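Local coordinates for protein agarase (Pseudoalteromonas fuliginea, PDB 6XJ9) that probably hydrolyses the glycosidic linkages of agarose as a family 50 glycoside hydrolase of a marine bacterium, at residues 523-535 with 567-579. Sequence-based numbering, arbitrary orientation.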
# COMPACT_ATOMS: atom_id res chain seq x y z
N GLY A 523 6.37 35.61 27.72
CA GLY A 523 5.53 36.70 27.25
C GLY A 523 4.42 37.09 28.23
O GLY A 523 4.19 38.28 28.46
N ILE A 524 3.75 36.09 28.80
CA ILE A 524 2.64 36.32 29.73
C ILE A 524 3.17 37.09 30.94
O ILE A 524 2.48 37.96 31.46
CB ILE A 524 2.00 34.98 30.15
CG1 ILE A 524 1.32 34.25 28.98
CG2 ILE A 524 1.04 35.19 31.33
CD1 ILE A 524 0.06 34.93 28.50
N VAL A 525 4.36 36.71 31.39
CA VAL A 525 4.99 37.30 32.57
C VAL A 525 5.39 38.73 32.23
O VAL A 525 4.96 39.66 32.90
CB VAL A 525 6.20 36.47 33.04
CG1 VAL A 525 7.08 37.24 34.01
CG2 VAL A 525 5.77 35.14 33.65
N ILE A 526 6.18 38.89 31.16
CA ILE A 526 6.69 40.19 30.76
C ILE A 526 5.53 41.17 30.62
O ILE A 526 5.50 42.19 31.30
CB ILE A 526 7.55 40.08 29.48
CG1 ILE A 526 8.85 39.31 29.77
CG2 ILE A 526 7.83 41.46 28.90
CD1 ILE A 526 9.44 38.63 28.56
N ASN A 527 4.55 40.83 29.77
CA ASN A 527 3.44 41.72 29.48
C ASN A 527 2.62 42.03 30.73
O ASN A 527 2.15 43.15 30.91
CB ASN A 527 2.51 41.14 28.41
CG ASN A 527 1.42 42.10 28.01
OD1 ASN A 527 0.33 42.07 28.59
ND2 ASN A 527 1.71 42.97 27.06
N THR A 528 2.41 41.03 31.59
CA THR A 528 1.58 41.23 32.76
C THR A 528 2.29 42.13 33.78
O THR A 528 1.64 42.93 34.45
CB THR A 528 1.10 39.89 33.34
OG1 THR A 528 0.34 39.20 32.34
CG2 THR A 528 0.25 40.05 34.58
N LEU A 529 3.62 41.98 33.91
CA LEU A 529 4.40 42.77 34.86
C LEU A 529 4.22 44.26 34.58
O LEU A 529 4.34 45.09 35.49
CB LEU A 529 5.88 42.39 34.76
CG LEU A 529 6.32 41.14 35.52
CD1 LEU A 529 7.69 40.68 35.06
CD2 LEU A 529 6.33 41.38 37.02
N GLY A 530 3.92 44.59 33.31
CA GLY A 530 3.84 45.96 32.84
C GLY A 530 2.49 46.61 33.15
O GLY A 530 2.28 47.78 32.81
N ARG A 531 1.60 45.84 33.79
CA ARG A 531 0.23 46.25 34.05
C ARG A 531 0.02 46.49 35.55
O ARG A 531 0.89 46.17 36.37
CB ARG A 531 -0.76 45.24 33.45
CG ARG A 531 -0.55 44.99 31.96
CD ARG A 531 -1.36 43.84 31.38
NE ARG A 531 -2.79 44.14 31.44
CZ ARG A 531 -3.77 43.26 31.28
NH1 ARG A 531 -3.51 41.98 31.06
NH2 ARG A 531 -5.03 43.67 31.36
N ASP A 532 -1.15 47.04 35.89
CA ASP A 532 -1.43 47.52 37.24
C ASP A 532 -2.05 46.41 38.08
O ASP A 532 -3.07 45.83 37.70
CB ASP A 532 -2.30 48.77 37.21
CG ASP A 532 -2.47 49.47 38.56
OD1 ASP A 532 -1.90 48.99 39.56
OD2 ASP A 532 -3.17 50.51 38.59
N ALA A 533 -1.47 46.18 39.26
CA ALA A 533 -1.97 45.21 40.22
C ALA A 533 -3.44 45.47 40.57
O ALA A 533 -4.14 44.52 40.90
CB ALA A 533 -1.10 45.20 41.46
N LYS A 534 -3.88 46.73 40.49
CA LYS A 534 -5.20 47.15 40.94
C LYS A 534 -6.31 46.55 40.08
O LYS A 534 -7.39 46.25 40.57
CB LYS A 534 -5.33 48.68 40.92
CG LYS A 534 -5.28 49.36 42.29
CD LYS A 534 -5.16 50.87 42.22
CE LYS A 534 -4.62 51.50 43.48
NZ LYS A 534 -5.57 51.37 44.61
N THR A 535 -6.04 46.38 38.78
CA THR A 535 -7.08 45.93 37.87
C THR A 535 -6.71 44.62 37.18
O THR A 535 -7.49 44.14 36.36
CB THR A 535 -7.43 47.02 36.84
OG1 THR A 535 -6.22 47.42 36.20
CG2 THR A 535 -8.12 48.22 37.45
N TRP A 567 7.63 49.76 45.78
CA TRP A 567 6.77 48.63 45.46
C TRP A 567 5.52 49.12 44.74
O TRP A 567 5.04 48.46 43.82
CB TRP A 567 6.45 47.80 46.72
CG TRP A 567 7.53 46.82 47.04
CD1 TRP A 567 8.32 46.79 48.16
CD2 TRP A 567 7.98 45.73 46.21
NE1 TRP A 567 9.21 45.76 48.09
CE2 TRP A 567 9.02 45.09 46.90
CE3 TRP A 567 7.59 45.24 44.96
CZ2 TRP A 567 9.69 43.98 46.38
CZ3 TRP A 567 8.24 44.14 44.44
CH2 TRP A 567 9.28 43.52 45.15
N ALA A 568 5.03 50.30 45.14
CA ALA A 568 3.90 50.94 44.48
C ALA A 568 4.19 51.16 43.00
O ALA A 568 3.28 51.07 42.18
CB ALA A 568 3.56 52.24 45.17
N GLU A 569 5.45 51.47 42.66
CA GLU A 569 5.85 51.59 41.27
C GLU A 569 5.74 50.21 40.61
O GLU A 569 5.14 50.08 39.55
CB GLU A 569 7.26 52.18 41.12
CG GLU A 569 7.57 52.67 39.70
CD GLU A 569 8.99 53.10 39.40
OE1 GLU A 569 9.68 53.59 40.32
OE2 GLU A 569 9.42 52.96 38.24
N PHE A 570 6.31 49.20 41.28
CA PHE A 570 6.35 47.84 40.76
C PHE A 570 4.93 47.37 40.45
O PHE A 570 4.66 46.86 39.36
CB PHE A 570 7.08 46.90 41.72
CG PHE A 570 7.16 45.47 41.24
CD1 PHE A 570 8.30 44.99 40.61
CD2 PHE A 570 6.07 44.62 41.38
CE1 PHE A 570 8.35 43.68 40.16
CE2 PHE A 570 6.13 43.31 40.93
CZ PHE A 570 7.27 42.84 40.31
N ASP A 571 4.03 47.59 41.42
CA ASP A 571 2.64 47.19 41.38
C ASP A 571 1.90 47.88 40.24
O ASP A 571 1.04 47.28 39.61
CB ASP A 571 1.96 47.46 42.73
CG ASP A 571 2.46 46.55 43.84
OD1 ASP A 571 3.30 45.66 43.54
OD2 ASP A 571 2.00 46.72 44.99
N LYS A 572 2.26 49.16 40.01
CA LYS A 572 1.61 49.98 39.00
C LYS A 572 1.96 49.46 37.60
O LYS A 572 1.11 49.46 36.71
CB LYS A 572 2.03 51.44 39.15
CG LYS A 572 1.25 52.46 38.32
CD LYS A 572 1.70 53.89 38.54
CE LYS A 572 1.02 54.88 37.61
NZ LYS A 572 1.63 56.24 37.69
N GLY A 573 3.21 49.04 37.42
CA GLY A 573 3.70 48.63 36.11
C GLY A 573 5.22 48.73 36.03
O GLY A 573 5.79 49.77 36.37
N VAL A 574 5.87 47.64 35.59
CA VAL A 574 7.31 47.60 35.36
C VAL A 574 7.54 47.25 33.90
O VAL A 574 6.91 46.34 33.37
CB VAL A 574 8.03 46.54 36.22
CG1 VAL A 574 9.54 46.74 36.22
CG2 VAL A 574 7.48 46.45 37.64
N THR A 575 8.48 47.96 33.26
CA THR A 575 9.02 47.51 31.99
C THR A 575 10.32 46.77 32.27
O THR A 575 11.31 47.41 32.61
CB THR A 575 9.28 48.68 31.04
OG1 THR A 575 8.05 49.40 30.91
CG2 THR A 575 9.77 48.24 29.68
N ILE A 576 10.32 45.44 32.12
CA ILE A 576 11.52 44.66 32.43
C ILE A 576 12.58 44.89 31.36
O ILE A 576 12.26 45.26 30.22
CB ILE A 576 11.24 43.15 32.64
CG1 ILE A 576 10.61 42.49 31.41
CG2 ILE A 576 10.42 42.91 33.90
CD1 ILE A 576 11.60 41.99 30.39
N ASP A 577 13.83 44.67 31.75
CA ASP A 577 14.97 44.71 30.85
C ASP A 577 15.09 43.37 30.14
O ASP A 577 15.48 42.38 30.75
CB ASP A 577 16.25 45.05 31.62
CG ASP A 577 17.48 45.17 30.73
OD1 ASP A 577 17.40 44.74 29.57
OD2 ASP A 577 18.50 45.71 31.21
N ILE A 578 14.79 43.34 28.83
CA ILE A 578 14.69 42.09 28.09
C ILE A 578 16.04 41.36 28.04
O ILE A 578 16.07 40.16 27.78
CB ILE A 578 14.07 42.28 26.69
CG1 ILE A 578 13.68 40.94 26.06
CG2 ILE A 578 14.99 43.09 25.79
CD1 ILE A 578 12.39 40.34 26.61
N LYS A 579 17.14 42.08 28.31
CA LYS A 579 18.47 41.51 28.17
C LYS A 579 18.96 40.93 29.49
O LYS A 579 19.92 40.17 29.52
CB LYS A 579 19.45 42.58 27.67
CG LYS A 579 19.12 43.19 26.31
CD LYS A 579 20.31 43.86 25.65
CE LYS A 579 20.09 44.09 24.17
NZ LYS A 579 20.26 42.84 23.38
O HOH W 1 7.55 44.24 31.77
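The C-terminal ends of helices 523-529 and 567-572 and the loops that follow them meet through backbone bonds and an apolar cluster, in a helical region far from the chain's centre. V574 N donates to L529 O (3.0 Å, 168° at the hydrogen), and A533 N to D571 O (2.8 Å). Between D571 and V574, G573 has positive phi (157°) and lies so close to G530 O that a CB would clash. K539 NZ also bonds L529 O, R531 O and F570 O. A water bridges I526 O, V574 O and I576 N. L529 splits its methyls: CD1 meets I576 CG2, CD2 reaches F570 CZ (3.7 Å). The I576 branch, with CG1 between backbone N and carbonyl carbon (chi1 59°), runs at about a right angle across I526, and F587 of helix 584-609 touches both isoleucines. D532 OD1 takes K534 N (3.1 Å) from above the carboxylate plane; an alanine here would probably leave that N-H without its acceptor and the turn presenting A533 N to D571 less firmly held. D571 OD1 hydrogen-bonds S543 OG, and OD2 forms a salt bridge with K547. Two backbone bonds beside an Asx turn at D532 thus join helix ends within the strand-free, helix-rich part between strands 501-506 and 614-615.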